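Local structure of nucleotidyltransferase-like protein (3C18) at residues L34-D39 / W53-Y58; E118-M123 / G223-F228; S126-L131 / G257-F262. The protein is of unproven function but probably binds a nucleotide in a nucleotidyltransferase-like domain joined to a predicted helix-turn-helix domain. One frame throughout, in Å; residues are numbered along the deposited sequence.

Interaction 1. Residues L34-D39 / W53-Y58; sequences LTDQFD and WTVKHY
Phe38 brings the rim of its ring over one face of His57 in an edge-to-face pair, the planes meeting at 53°. Phe38 CE2 lies 3.5 Å from His57 CG, off the middle of the imidazole toward its rim, and also touches His57 CB at 3.7 Å. With CG anti to the carbonyl carbon and beside the backbone N (chi1 -83°), the phenylalanine ring is turned to this partner. At the edge of the same imidazole, in its plane, a water lies 2.9 Å from His57 NE2 and donates a hydrogen bond to Asp36 OD2 at 2.5 Å, joining the two groups. Asp36 and Phe38 belong to a type I' beta turn running from Thr35 to Phe38, closed by Phe38 N bonding to Thr35 O. The turn leads into strand 40-46 of the mixed sheet of the nucleotidyltransferase-like domain, whereas His57 is on strand 53-60, outermost in that sheet within the chain. Thr35 OG1 reaches Phe38 O from above the carbonyl plane. Asp36 also forms a salt bridge with Arg86 and accepts from Ser66 and His68, while His57 ND1 is held by Tyr286 of the second subunit, whose strand continues the sheet beside Tyr58.

Interaction 2. Residues E118-M123 / G223-F228; sequences ERCLQM and GGKYLF
Tyr226 lays one face of its ring against Leu121, whose CD1 stands 4.0 Å from the ring centroid and 19° off the normal, a CH-pi contact. The two side chains run side by side and point the same way; both have CG anti to the backbone N, which carries the ring along the leucine. Leu121 CB adds a second touch, 3.8 Å from Tyr226 CE1. Nearer the backbone, Tyr226 CB packs 3.6 Å from Cys120 O. Cys120 SG is modelled 3.1 Å from Lys225 CE, too short for such a pair, so the exact place of the lysine end is doubtful.

The segments 118-123 and 223-228 approach to 7.5 Å between their axes and cross at -118°. They join helix 116-142, in a region matching a YgxA-like substrate binding domain, to helix 220-231, which leads into the part assigned to a helix-turn-helix family. Gly223, without a side chain, faces the backbone of Met123, a selenomethionine that packs on Leu163 and Leu166 of helix 146-167. Helix 220-231 is kinked here: the N atoms of Tyr226 and Leu227 make no bond to the preceding turn.

Tyr226 OH is taken up by Arg248 O. The contact between the segments is mainly apolar, but a water accepting from Tyr226 N at 3.0 Å and donating to Cys120 O at 2.8 Å gives one of the two amides without a helix bond a partner and ties the backbones together.

Interaction 3. Residues S126-L131 / G257-F262; sequences SFAKLL and GSLVDF
Helix 253-265, from the part of the chain assigned to a helix-turn-helix family, packs here across the long helix 116-142. Leu131 CD1 sits over one face of Phe262 in a CH-pi contact, 3.8 Å from the ring centroid and 28° off its normal, and its nearest atom is Phe262 CD1 at 3.4 Å. The other methyl, Leu131 CD2, lies 3.7 Å from Phe262 CB, so the two branches follow the aromatic side chain from its root to its ring. Phe127 meets the same ring differently: the two side chains cross at about a right angle, with Phe127 CZ 3.7 Å from Phe262 CE2.

Segments 126-131 and 257-262 cross at 80°, nearly perpendicular, with axes 10.1 Å apart, a spacing filled by side chains from both. In Leu259, chi1 of -75° sets CG beside the backbone N; with CD1 extended, the other branch, CD2, turns into the crossing. There Leu259 CD2 rests 3.8 Å from Phe127 CD2, at the edge of that ring, and 4.1 Å from Ala128 CB. With an alanine at Phe262, Leu131 CD1 is likely to lose the ring face beneath it, and a gap to open beside Phe127. Phe127 and Leu131 also touch Leu216 of helix 201-218, which brings a third helix to this apolar cluster. Asp261 carries a salt bridge to Arg31 of the second subunit as well as one to Arg265 of its own chain.

How the interactions relate
From the N terminus, interaction 1 comes first, closing a short loop within the nucleotidyltransferase-like domain: only 13 residues separate its segments, and it is complete before the others begin. Interactions 2 and 3 start on the same helix, 116-142, and close much longer loops, of 99 and 125 intervening residues. Their segments alternate along the chain in the order 118-123, 126-131, 223-228, 257-262, so the loops cross. Their centres are 11 Å apart and they touch, Gly223 CA lying 3.5 Å from Phe127 CG. Together they fasten the C-terminal helix-turn-helix part to the long helix, whereas interaction 1 lies apart, its centre 34 Å from that of interaction 2.

Interaction 1. Residues L34-D39 / W53-Y58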
ATOM      1  N   LEU A  34      -5.860 -17.608  -9.840  1.00 35.79           N
ATOM      2  CA  LEU A  34      -6.839 -17.755  -8.754  1.00 36.48           C
ATOM      3  C   LEU A  34      -6.418 -18.831  -7.757  1.00 37.56           C
ATOM      4  O   LEU A  34      -6.749 -18.785  -6.552  1.00 36.26           O
ATOM      5  CB  LEU A  34      -8.225 -18.138  -9.311  1.00 37.75           C
ATOM      6  CG  LEU A  34      -9.344 -18.212  -8.258  1.00 39.16           C
ATOM      7  CD1 LEU A  34      -9.710 -16.785  -7.779  1.00 41.30           C
ATOM      8  CD2 LEU A  34     -10.583 -18.955  -8.755  1.00 35.51           C
ATOM      9  N   THR A  35      -5.679 -19.801  -8.275  1.00 36.00           N
ATOM     10  CA  THR A  35      -5.295 -20.976  -7.486  1.00 34.30           C
ATOM     11  C   THR A  35      -3.787 -21.141  -7.458  1.00 32.50           C
ATOM     12  O   THR A  35      -3.276 -22.247  -7.310  1.00 33.05           O
ATOM     13  CB  THR A  35      -5.972 -22.270  -8.005  1.00 33.01           C
ATOM     14  OG1 THR A  35      -5.672 -22.454  -9.382  1.00 37.65           O
ATOM     15  CG2 THR A  35      -7.462 -22.191  -7.855  1.00 34.06           C
ATOM     16  N   ASP A  36      -3.099 -20.013  -7.582  1.00 30.93           N
ATOM     17  CA  ASP A  36      -1.649 -19.954  -7.486  1.00 34.13           C
ATOM     18  C   ASP A  36      -0.938 -20.797  -8.522  1.00 34.03           C
ATOM     19  O   ASP A  36       0.167 -21.276  -8.290  1.00 38.46           O
ATOM     20  CB  ASP A  36      -1.202 -20.444  -6.105  1.00 36.80           C
ATOM     21  CG  ASP A  36      -1.313 -19.367  -5.025  1.00 36.61           C
ATOM     22  OD1 ASP A  36      -1.688 -18.251  -5.369  1.00 35.58           O
ATOM     23  OD2 ASP A  36      -0.972 -19.648  -3.854  1.00 36.90           O
ATOM     24  N   GLN A  37      -1.589 -20.990  -9.660  1.00 38.27           N
ATOM     25  CA  GLN A  37      -0.999 -21.776 -10.795  1.00 38.31           C
ATOM     26  C   GLN A  37      -0.905 -23.251 -10.442  1.00 38.83           C
ATOM     27  O   GLN A  37      -0.125 -24.028 -11.032  1.00 38.69           O
ATOM     28  CB  GLN A  37       0.368 -21.247 -11.225  1.00 38.40           C
ATOM     29  CG  GLN A  37       0.277 -19.934 -12.031  1.00 42.67           C
ATOM     30  CD  GLN A  37       0.221 -18.706 -11.136  1.00 52.17           C
ATOM     31  OE1 GLN A  37       0.828 -18.679 -10.067  1.00 61.60           O
ATOM     32  NE2 GLN A  37      -0.514 -17.688 -11.565  1.00 52.97           N
ATOM     33  N   PHE A  38      -1.701 -23.594  -9.434  1.00 37.97           N
ATOM     34  CA  PHE A  38      -1.903 -24.978  -8.979  1.00 37.92           C
ATOM     35  C   PHE A  38      -3.294 -25.447  -9.371  1.00 35.13           C
ATOM     36  O   PHE A  38      -4.046 -24.704  -9.996  1.00 36.36           O
ATOM     37  CB  PHE A  38      -1.680 -25.108  -7.464  1.00 36.69           C
ATOM     38  CG  PHE A  38      -0.237 -25.265  -7.086  1.00 38.80           C
ATOM     39  CD1 PHE A  38       0.760 -25.054  -8.015  1.00 47.88           C
ATOM     40  CD2 PHE A  38       0.125 -25.624  -5.823  1.00 36.94           C
ATOM     41  CE1 PHE A  38       2.082 -25.209  -7.677  1.00 49.44           C
ATOM     42  CE2 PHE A  38       1.440 -25.769  -5.492  1.00 40.81           C
ATOM     43  CZ  PHE A  38       2.424 -25.550  -6.418  1.00 32.28           C
ATOM     44  N   ASP A  39      -3.632 -26.663  -8.953  1.00 35.29           N
ATOM     45  CA  ASP A  39      -4.851 -27.361  -9.392  1.00 34.85           C
ATOM     46  C   ASP A  39      -6.018 -27.105  -8.467  1.00 34.64           C
ATOM     47  O   ASP A  39      -7.175 -27.050  -8.884  1.00 31.96           O
ATOM     48  CB  ASP A  39      -4.627 -28.888  -9.452  1.00 37.27           C
ATOM     49  CG  ASP A  39      -3.539 -29.289 -10.424  1.00 39.77           C
ATOM     50  OD1 ASP A  39      -3.544 -28.761 -11.540  1.00 43.52           O
ATOM     51  OD2 ASP A  39      -2.677 -30.130 -10.078  1.00 47.24           O
ATOM     52  N   TRP A  53      -1.075 -14.904   8.281  1.00 30.47           N
ATOM     53  CA  TRP A  53      -1.370 -15.539   6.996  1.00 28.71           C
ATOM     54  C   TRP A  53      -0.119 -16.227   6.457  1.00 30.33           C
ATOM     55  O   TRP A  53       0.963 -15.648   6.438  1.00 28.52           O
ATOM     56  CB  TRP A  53      -1.862 -14.500   5.994  1.00 32.49           C
ATOM     57  CG  TRP A  53      -1.745 -14.928   4.571  1.00 33.90           C
ATOM     58  CD1 TRP A  53      -2.509 -15.871   3.932  1.00 44.46           C
ATOM     59  CD2 TRP A  53      -0.808 -14.460   3.602  1.00 33.36           C
ATOM     60  NE1 TRP A  53      -2.094 -16.027   2.635  1.00 34.31           N
ATOM     61  CE2 TRP A  53      -1.051 -15.173   2.406  1.00 35.67           C
ATOM     62  CE3 TRP A  53       0.203 -13.505   3.624  1.00 35.39           C
ATOM     63  CZ2 TRP A  53      -0.322 -14.962   1.245  1.00 35.49           C
ATOM     64  CZ3 TRP A  53       0.930 -13.303   2.479  1.00 37.90           C
ATOM     65  CH2 TRP A  53       0.647 -14.010   1.285  1.00 34.93           C
ATOM     66  N   THR A  54      -0.279 -17.464   6.046  1.00 28.52           N
ATOM     67  CA  THR A  54       0.850 -18.231   5.466  1.00 29.13           C
ATOM     68  C   THR A  54       0.376 -19.159   4.377  1.00 27.67           C
ATOM     69  O   THR A  54      -0.834 -19.311   4.143  1.00 23.89           O
ATOM     70  CB  THR A  54       1.724 -18.990   6.533  1.00 30.53           C
ATOM     71  OG1 THR A  54       2.940 -19.483   5.911  1.00 28.15           O
ATOM     72  CG2 THR A  54       0.947 -20.124   7.211  1.00 32.98           C
ATOM     73  N   VAL A  55       1.343 -19.720   3.672  1.00 25.77           N
ATOM     74  CA  VAL A  55       1.070 -20.613   2.516  1.00 26.64           C
ATOM     75  C   VAL A  55       1.966 -21.846   2.546  1.00 28.42           C
ATOM     76  O   VAL A  55       3.119 -21.792   2.941  1.00 30.55           O
ATOM     77  CB  VAL A  55       1.263 -19.920   1.188  1.00 27.84           C
ATOM     78  CG1 VAL A  55       0.929 -20.885   0.017  1.00 30.46           C
ATOM     79  CG2 VAL A  55       0.476 -18.621   1.127  1.00 26.41           C
ATOM     80  N   LYS A  56       1.379 -22.950   2.137  1.00 29.43           N
ATOM     81  CA  LYS A  56       2.051 -24.251   2.030  1.00 28.13           C
ATOM     82  C   LYS A  56       1.685 -24.839   0.659  1.00 25.99           C
ATOM     83  O   LYS A  56       0.593 -24.641   0.179  1.00 27.38           O
ATOM     84  CB  LYS A  56       1.555 -25.178   3.146  1.00 26.36           C
ATOM     85  CG  LYS A  56       1.617 -24.559   4.539  1.00 28.51           C
ATOM     86  CD  LYS A  56       1.196 -25.543   5.621  1.00 32.08           C
ATOM     87  CE  LYS A  56       1.043 -24.858   7.002  1.00 29.67           C
ATOM     88  NZ  LYS A  56       1.008 -25.780   8.205  1.00 27.70           N
ATOM     89  N   HIS A  57       2.640 -25.516   0.038  1.00 28.47           N
ATOM     90  CA  HIS A  57       2.475 -26.145  -1.299  1.00 26.85           C
ATOM     91  C   HIS A  57       2.738 -27.640  -1.259  1.00 26.70           C
ATOM     92  O   HIS A  57       3.770 -28.085  -0.801  1.00 23.79           O
ATOM     93  CB  HIS A  57       3.441 -25.557  -2.339  1.00 28.79           C
ATOM     94  CG  HIS A  57       3.075 -24.191  -2.810  1.00 30.28           C
ATOM     95  ND1 HIS A  57       3.932 -23.411  -3.561  1.00 23.87           N
ATOM     96  CD2 HIS A  57       1.973 -23.441  -2.591  1.00 34.92           C
ATOM     97  CE1 HIS A  57       3.346 -22.255  -3.820  1.00 29.81           C
ATOM     98  NE2 HIS A  57       2.151 -22.254  -3.261  1.00 26.35           N
ATOM     99  N   TYR A  58       1.785 -28.378  -1.797  1.00 28.38           N
ATOM    100  CA  TYR A  58       1.787 -29.830  -1.823  1.00 28.11           C
ATOM    101  C   TYR A  58       1.512 -30.413  -3.201  1.00 29.55           C
ATOM    102  O   TYR A  58       0.901 -29.784  -4.053  1.00 29.77           O
ATOM    103  CB  TYR A  58       0.630 -30.341  -0.948  1.00 30.99           C
ATOM    104  CG  TYR A  58       0.670 -29.879   0.488  1.00 27.96           C
ATOM    105  CD1 TYR A  58       1.514 -30.492   1.414  1.00 46.17           C
ATOM    106  CD2 TYR A  58      -0.149 -28.840   0.928  1.00 37.44           C
ATOM    107  CE1 TYR A  58       1.547 -30.071   2.718  1.00 43.98           C
ATOM    108  CE2 TYR A  58      -0.123 -28.418   2.240  1.00 35.80           C
ATOM    109  CZ  TYR A  58       0.728 -29.033   3.120  1.00 46.63           C
ATOM    110  OH  TYR A  58       0.755 -28.620   4.420  1.00 57.75           O
TER
HETATM  111  O   HOH W   1       1.536 -19.408  -3.570  1.00 30.57           O

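Interaction 2. Residues E118-M123 / G223-F228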
ATOM      1  N   GLU A 118     -18.913  -0.241   6.752  1.00 36.05           N
ATOM      2  CA  GLU A 118     -17.740  -0.681   5.965  1.00 33.99           C
ATOM      3  C   GLU A 118     -17.639   0.119   4.684  1.00 28.96           C
ATOM      4  O   GLU A 118     -16.578   0.468   4.268  1.00 29.08           O
ATOM      5  CB  GLU A 118     -17.782  -2.154   5.605  1.00 34.03           C
ATOM      6  CG  GLU A 118     -17.960  -3.066   6.787  1.00 41.44           C
ATOM      7  CD  GLU A 118     -18.071  -4.508   6.366  1.00 41.25           C
ATOM      8  OE1 GLU A 118     -17.934  -4.782   5.136  1.00 40.36           O
ATOM      9  OE2 GLU A 118     -18.291  -5.343   7.268  1.00 45.26           O
ATOM     10  N   ARG A 119     -18.773   0.410   4.078  1.00 30.89           N
ATOM     11  CA  ARG A 119     -18.770   1.189   2.857  1.00 29.03           C
ATOM     12  C   ARG A 119     -18.228   2.573   3.105  1.00 30.24           C
ATOM     13  O   ARG A 119     -17.454   3.107   2.314  1.00 29.05           O
ATOM     14  CB  ARG A 119     -20.159   1.316   2.257  1.00 30.72           C
ATOM     15  CG  ARG A 119     -20.106   1.968   0.899  1.00 33.83           C
ATOM     16  CD  ARG A 119     -21.422   1.809   0.138  1.00 32.30           C
ATOM     17  NE  ARG A 119     -22.481   2.496   0.839  1.00 39.44           N
ATOM     18  CZ  ARG A 119     -22.834   3.754   0.611  1.00 45.52           C
ATOM     19  NH1 ARG A 119     -22.229   4.473  -0.325  1.00 42.34           N
ATOM     20  NH2 ARG A 119     -23.812   4.285   1.315  1.00 48.38           N
ATOM     21  N   CYS A 120     -18.647   3.152   4.218  1.00 30.74           N
ATOM     22  CA  CYS A 120     -18.279   4.544   4.546  1.00 29.97           C
ATOM     23  C   CYS A 120     -16.819   4.638   4.871  1.00 26.80           C
ATOM     24  O   CYS A 120     -16.171   5.613   4.521  1.00 27.93           O
ATOM     25  CB  CYS A 120     -19.124   5.110   5.692  1.00 34.25           C
ATOM     26  SG  CYS A 120     -20.801   5.491   5.095  1.00 40.83           S
ATOM     27  N   LEU A 121     -16.294   3.604   5.509  1.00 26.23           N
ATOM     28  CA  LEU A 121     -14.856   3.567   5.850  1.00 26.23           C
ATOM     29  C   LEU A 121     -14.038   3.480   4.573  1.00 28.86           C
ATOM     30  O   LEU A 121     -13.020   4.154   4.405  1.00 30.41           O
ATOM     31  CB  LEU A 121     -14.531   2.365   6.747  1.00 27.50           C
ATOM     32  CG  LEU A 121     -13.039   2.168   7.035  1.00 27.96           C
ATOM     33  CD1 LEU A 121     -12.397   3.443   7.526  1.00 25.83           C
ATOM     34  CD2 LEU A 121     -12.840   1.019   8.004  1.00 25.43           C
ATOM     35  N   GLN A 122     -14.507   2.643   3.663  1.00 28.60           N
ATOM     36  CA  GLN A 122     -13.850   2.498   2.350  1.00 25.14           C
ATOM     37  C   GLN A 122     -13.865   3.809   1.551  1.00 28.54           C
ATOM     38  O   GLN A 122     -12.933   4.118   0.797  1.00 29.72           O
ATOM     39  CB  GLN A 122     -14.478   1.359   1.577  1.00 27.88           C
ATOM     40  CG  GLN A 122     -14.073  -0.032   2.139  1.00 27.63           C
ATOM     41  CD  GLN A 122     -14.658  -1.164   1.377  1.00 28.13           C
ATOM     42  OE1 GLN A 122     -14.778  -1.098   0.142  1.00 27.88           O
ATOM     43  NE2 GLN A 122     -15.019  -2.256   2.100  1.00 28.83           N
HETATM   44  N   MSE A 123     -14.940   4.578   1.716  1.00 31.25           N
HETATM   45  CA  MSE A 123     -15.096   5.835   1.004  1.00 26.68           C
HETATM   46  C   MSE A 123     -14.125   6.832   1.559  1.00 28.89           C
HETATM   47  O   MSE A 123     -13.514   7.561   0.814  1.00 27.06           O
HETATM   48  CB  MSE A 123     -16.532   6.372   1.027  1.00 29.61           C
HETATM   49  CG  MSE A 123     -17.471   5.600   0.164  1.00 30.30           C
HETATM   50 SE   MSE A 123     -19.153   6.519  -0.131  0.75 33.39          SE
HETATM   51  CE  MSE A 123     -19.873   6.445   1.665  1.00 34.90           C
ATOM     52  N   GLY A 223     -16.442  11.520   1.516  1.00 30.53           N
ATOM     53  CA  GLY A 223     -15.134  11.282   2.051  1.00 30.57           C
ATOM     54  C   GLY A 223     -15.085  11.462   3.561  1.00 31.44           C
ATOM     55  O   GLY A 223     -14.413  10.716   4.275  1.00 33.11           O
ATOM     56  N   GLY A 224     -15.849  12.417   4.061  1.00 30.22           N
ATOM     57  CA  GLY A 224     -15.732  12.775   5.483  1.00 29.71           C
ATOM     58  C   GLY A 224     -16.739  12.121   6.393  1.00 30.33           C
ATOM     59  O   GLY A 224     -16.597  12.134   7.601  1.00 29.99           O
ATOM     60  N   LYS A 225     -17.767  11.564   5.801  1.00 29.23           N
ATOM     61  CA  LYS A 225     -18.897  11.016   6.573  1.00 31.82           C
ATOM     62  C   LYS A 225     -18.494  10.055   7.717  1.00 31.94           C
ATOM     63  O   LYS A 225     -18.961  10.161   8.853  1.00 30.58           O
ATOM     64  CB  LYS A 225     -19.903  10.377   5.610  1.00 34.79           C
ATOM     65  CG  LYS A 225     -20.995   9.558   6.222  1.00 44.13           C
ATOM     66  CD  LYS A 225     -21.941   9.051   5.114  1.00 56.69           C
ATOM     67  CE  LYS A 225     -22.752   7.840   5.570  1.00 65.86           C
ATOM     68  NZ  LYS A 225     -23.879   8.156   6.482  1.00 73.94           N
ATOM     69  N   TYR A 226     -17.614   9.122   7.422  1.00 33.07           N
ATOM     70  CA  TYR A 226     -17.174   8.162   8.455  1.00 28.39           C
ATOM     71  C   TYR A 226     -16.466   8.873   9.588  1.00 30.08           C
ATOM     72  O   TYR A 226     -16.708   8.619  10.748  1.00 26.82           O
ATOM     73  CB  TYR A 226     -16.272   7.100   7.845  1.00 29.53           C
ATOM     74  CG  TYR A 226     -15.801   6.046   8.821  1.00 30.07           C
ATOM     75  CD1 TYR A 226     -16.533   4.892   9.034  1.00 31.69           C
ATOM     76  CD2 TYR A 226     -14.625   6.192   9.495  1.00 31.22           C
ATOM     77  CE1 TYR A 226     -16.097   3.927   9.894  1.00 31.81           C
ATOM     78  CE2 TYR A 226     -14.187   5.229  10.384  1.00 24.78           C
ATOM     79  CZ  TYR A 226     -14.929   4.105  10.568  1.00 28.78           C
ATOM     80  OH  TYR A 226     -14.484   3.161  11.447  1.00 29.52           O
ATOM     81  N   LEU A 227     -15.599   9.799   9.238  1.00 29.27           N
ATOM     82  CA  LEU A 227     -14.836  10.569  10.235  1.00 26.76           C
ATOM     83  C   LEU A 227     -15.801  11.401  11.069  1.00 28.95           C
ATOM     84  O   LEU A 227     -15.857  11.294  12.287  1.00 24.21           O
ATOM     85  CB  LEU A 227     -13.795  11.473   9.530  1.00 25.35           C
ATOM     86  CG  LEU A 227     -12.931  12.391  10.406  1.00 23.65           C
ATOM     87  CD1 LEU A 227     -12.091  11.520  11.405  1.00 21.50           C
ATOM     88  CD2 LEU A 227     -11.982  13.262   9.545  1.00 26.34           C
ATOM     89  N   PHE A 228     -16.691  12.116  10.409  1.00 27.48           N
ATOM     90  CA  PHE A 228     -17.611  13.034  11.132  1.00 28.90           C
ATOM     91  C   PHE A 228     -18.513  12.286  12.106  1.00 29.44           C
ATOM     92  O   PHE A 228     -18.746  12.716  13.219  1.00 33.13           O
ATOM     93  CB  PHE A 228     -18.482  13.832  10.175  1.00 27.22           C
ATOM     94  CG  PHE A 228     -17.703  14.629   9.186  1.00 28.00           C
ATOM     95  CD1 PHE A 228     -16.454  15.107   9.522  1.00 30.40           C
ATOM     96  CD2 PHE A 228     -18.255  14.961   7.962  1.00 30.99           C
ATOM     97  CE1 PHE A 228     -15.738  15.875   8.635  1.00 27.09           C
ATOM     98  CE2 PHE A 228     -17.525  15.700   7.046  1.00 32.91           C
ATOM     99  CZ  PHE A 228     -16.264  16.157   7.398  1.00 23.51           C
TER
HETATM  100  O   HOH W   2     -17.103   8.210   4.661  1.00 28.07           O

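Interaction 3. Residues S126-L131 / G257-F262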
ATOM      1  N   SER A 126     -10.649   5.910   0.242  1.00 24.19           N
ATOM      2  CA  SER A 126     -10.507   6.235  -1.183  0.50 23.24           C
ATOM      3  C   SER A 126     -10.331   7.737  -1.364  1.00 22.45           C
ATOM      4  O   SER A 126      -9.464   8.239  -2.110  1.00 27.32           O
ATOM      5  CB  SER A 126     -11.756   5.748  -1.930  0.50 24.62           C
ATOM      6  OG  SER A 126     -11.625   5.904  -3.322  0.50 23.52           O
ATOM      7  N   PHE A 127     -11.154   8.462  -0.642  1.00 21.95           N
ATOM      8  CA  PHE A 127     -11.125   9.911  -0.676  1.00 23.67           C
ATOM      9  C   PHE A 127      -9.771  10.412  -0.157  1.00 24.56           C
ATOM     10  O   PHE A 127      -9.174  11.354  -0.683  1.00 27.98           O
ATOM     11  CB  PHE A 127     -12.246  10.499   0.192  1.00 24.47           C
ATOM     12  CG  PHE A 127     -12.336  11.981   0.104  1.00 30.48           C
ATOM     13  CD1 PHE A 127     -13.086  12.571  -0.904  1.00 29.90           C
ATOM     14  CD2 PHE A 127     -11.648  12.798   1.002  1.00 30.21           C
ATOM     15  CE1 PHE A 127     -13.152  13.954  -1.023  1.00 32.47           C
ATOM     16  CE2 PHE A 127     -11.710  14.197   0.887  1.00 25.34           C
ATOM     17  CZ  PHE A 127     -12.465  14.770  -0.132  1.00 32.68           C
ATOM     18  N   ALA A 128      -9.266   9.757   0.872  1.00 25.17           N
ATOM     19  CA  ALA A 128      -7.942  10.156   1.439  1.00 25.43           C
ATOM     20  C   ALA A 128      -6.841  10.068   0.370  1.00 27.71           C
ATOM     21  O   ALA A 128      -5.960  10.952   0.211  1.00 32.40           O
ATOM     22  CB  ALA A 128      -7.599   9.254   2.629  1.00 27.95           C
ATOM     23  N   LYS A 129      -6.902   9.004  -0.411  1.00 28.09           N
ATOM     24  CA  LYS A 129      -5.847   8.750  -1.409  1.00 26.97           C
ATOM     25  C   LYS A 129      -6.022   9.669  -2.607  1.00 26.82           C
ATOM     26  O   LYS A 129      -5.045  10.138  -3.236  1.00 29.96           O
ATOM     27  CB  LYS A 129      -5.876   7.295  -1.861  1.00 31.27           C
ATOM     28  CG  LYS A 129      -5.513   6.265  -0.811  1.00 31.62           C
ATOM     29  CD  LYS A 129      -4.169   6.531  -0.191  1.00 42.77           C
ATOM     30  N   LEU A 130      -7.275   9.913  -2.946  1.00 27.43           N
ATOM     31  CA  LEU A 130      -7.578  10.861  -4.057  1.00 27.04           C
ATOM     32  C   LEU A 130      -6.981  12.227  -3.728  1.00 27.18           C
ATOM     33  O   LEU A 130      -6.360  12.905  -4.559  1.00 29.71           O
ATOM     34  CB  LEU A 130      -9.091  11.002  -4.244  1.00 22.92           C
ATOM     35  CG  LEU A 130      -9.696  12.190  -4.978  1.00 27.70           C
ATOM     36  CD1 LEU A 130      -9.213  12.308  -6.410  1.00 31.46           C
ATOM     37  CD2 LEU A 130     -11.241  12.045  -4.906  1.00 29.64           C
ATOM     38  N   LEU A 131      -7.138  12.600  -2.474  1.00 28.31           N
ATOM     39  CA  LEU A 131      -6.767  13.936  -1.998  1.00 30.14           C
ATOM     40  C   LEU A 131      -5.263  14.091  -2.018  1.00 29.19           C
ATOM     41  O   LEU A 131      -4.731  15.078  -2.491  1.00 34.05           O
ATOM     42  CB  LEU A 131      -7.354  14.197  -0.592  1.00 29.77           C
ATOM     43  CG  LEU A 131      -7.009  15.545   0.048  1.00 35.78           C
ATOM     44  CD1 LEU A 131      -7.666  16.713  -0.678  1.00 34.10           C
ATOM     45  CD2 LEU A 131      -7.429  15.513   1.539  1.00 37.05           C
ATOM     46  N   GLY A 257      -4.294  13.565   9.391  1.00 27.82           N
ATOM     47  CA  GLY A 257      -3.817  14.928   9.387  1.00 27.45           C
ATOM     48  C   GLY A 257      -4.251  15.688   8.125  1.00 28.97           C
ATOM     49  O   GLY A 257      -4.762  16.811   8.218  1.00 28.63           O
ATOM     50  N   SER A 258      -4.070  15.076   6.963  1.00 26.37           N
ATOM     51  CA  SER A 258      -4.435  15.743   5.686  1.00 26.85           C
ATOM     52  C   SER A 258      -5.916  15.870   5.478  1.00 29.35           C
ATOM     53  O   SER A 258      -6.391  16.801   4.832  1.00 31.56           O
ATOM     54  CB  SER A 258      -3.884  14.983   4.473  1.00 31.00           C
ATOM     55  OG  SER A 258      -2.497  14.849   4.654  1.00 40.90           O
ATOM     56  N   LEU A 259      -6.648  14.879   5.942  1.00 27.35           N
ATOM     57  CA  LEU A 259      -8.115  14.906   5.821  1.00 27.90           C
ATOM     58  C   LEU A 259      -8.637  16.035   6.664  1.00 27.26           C
ATOM     59  O   LEU A 259      -9.452  16.833   6.214  1.00 26.30           O
ATOM     60  CB  LEU A 259      -8.760  13.616   6.257  1.00 25.79           C
ATOM     61  CG  LEU A 259      -8.659  12.404   5.337  1.00 34.33           C
ATOM     62  CD1 LEU A 259      -9.285  11.139   6.013  1.00 32.16           C
ATOM     63  CD2 LEU A 259      -9.333  12.719   4.027  1.00 28.63           C
ATOM     64  N   VAL A 260      -8.135  16.120   7.888  1.00 26.15           N
ATOM     65  CA  VAL A 260      -8.601  17.147   8.796  1.00 27.20           C
ATOM     66  C   VAL A 260      -8.280  18.549   8.269  1.00 27.28           C
ATOM     67  O   VAL A 260      -9.108  19.455   8.312  1.00 28.14           O
ATOM     68  CB  VAL A 260      -8.093  16.920  10.229  1.00 29.29           C
ATOM     69  CG1 VAL A 260      -8.217  18.188  11.032  1.00 31.00           C
ATOM     70  CG2 VAL A 260      -8.881  15.789  10.878  1.00 28.59           C
ATOM     71  N   ASP A 261      -7.093  18.715   7.729  1.00 26.84           N
ATOM     72  CA  ASP A 261      -6.656  19.997   7.164  1.00 27.29           C
ATOM     73  C   ASP A 261      -7.597  20.406   6.064  1.00 30.00           C
ATOM     74  O   ASP A 261      -8.014  21.569   5.916  1.00 30.39           O
ATOM     75  CB  ASP A 261      -5.277  19.836   6.540  1.00 29.52           C
ATOM     76  CG  ASP A 261      -4.740  21.124   5.916  1.00 37.93           C
ATOM     77  OD1 ASP A 261      -4.182  21.961   6.653  1.00 44.81           O
ATOM     78  OD2 ASP A 261      -4.790  21.269   4.677  1.00 43.31           O
ATOM     79  N   PHE A 262      -7.943  19.410   5.270  1.00 28.49           N
ATOM     80  CA  PHE A 262      -8.811  19.642   4.133  1.00 26.72           C
ATOM     81  C   PHE A 262     -10.203  20.042   4.584  1.00 27.92           C
ATOM     82  O   PHE A 262     -10.758  21.012   4.137  1.00 29.44           O
ATOM     83  CB  PHE A 262      -8.901  18.411   3.286  1.00 30.39           C
ATOM     84  CG  PHE A 262      -9.722  18.603   2.073  1.00 28.88           C
ATOM     85  CD1 PHE A 262      -9.223  19.272   1.016  1.00 29.58           C
ATOM     86  CD2 PHE A 262     -10.979  18.107   1.999  1.00 25.04           C
ATOM     87  CE1 PHE A 262      -9.978  19.444  -0.147  1.00 34.73           C
ATOM     88  CE2 PHE A 262     -11.748  18.272   0.841  1.00 31.23           C
ATOM     89  CZ  PHE A 262     -11.236  18.930  -0.221  1.00 30.23           C
TER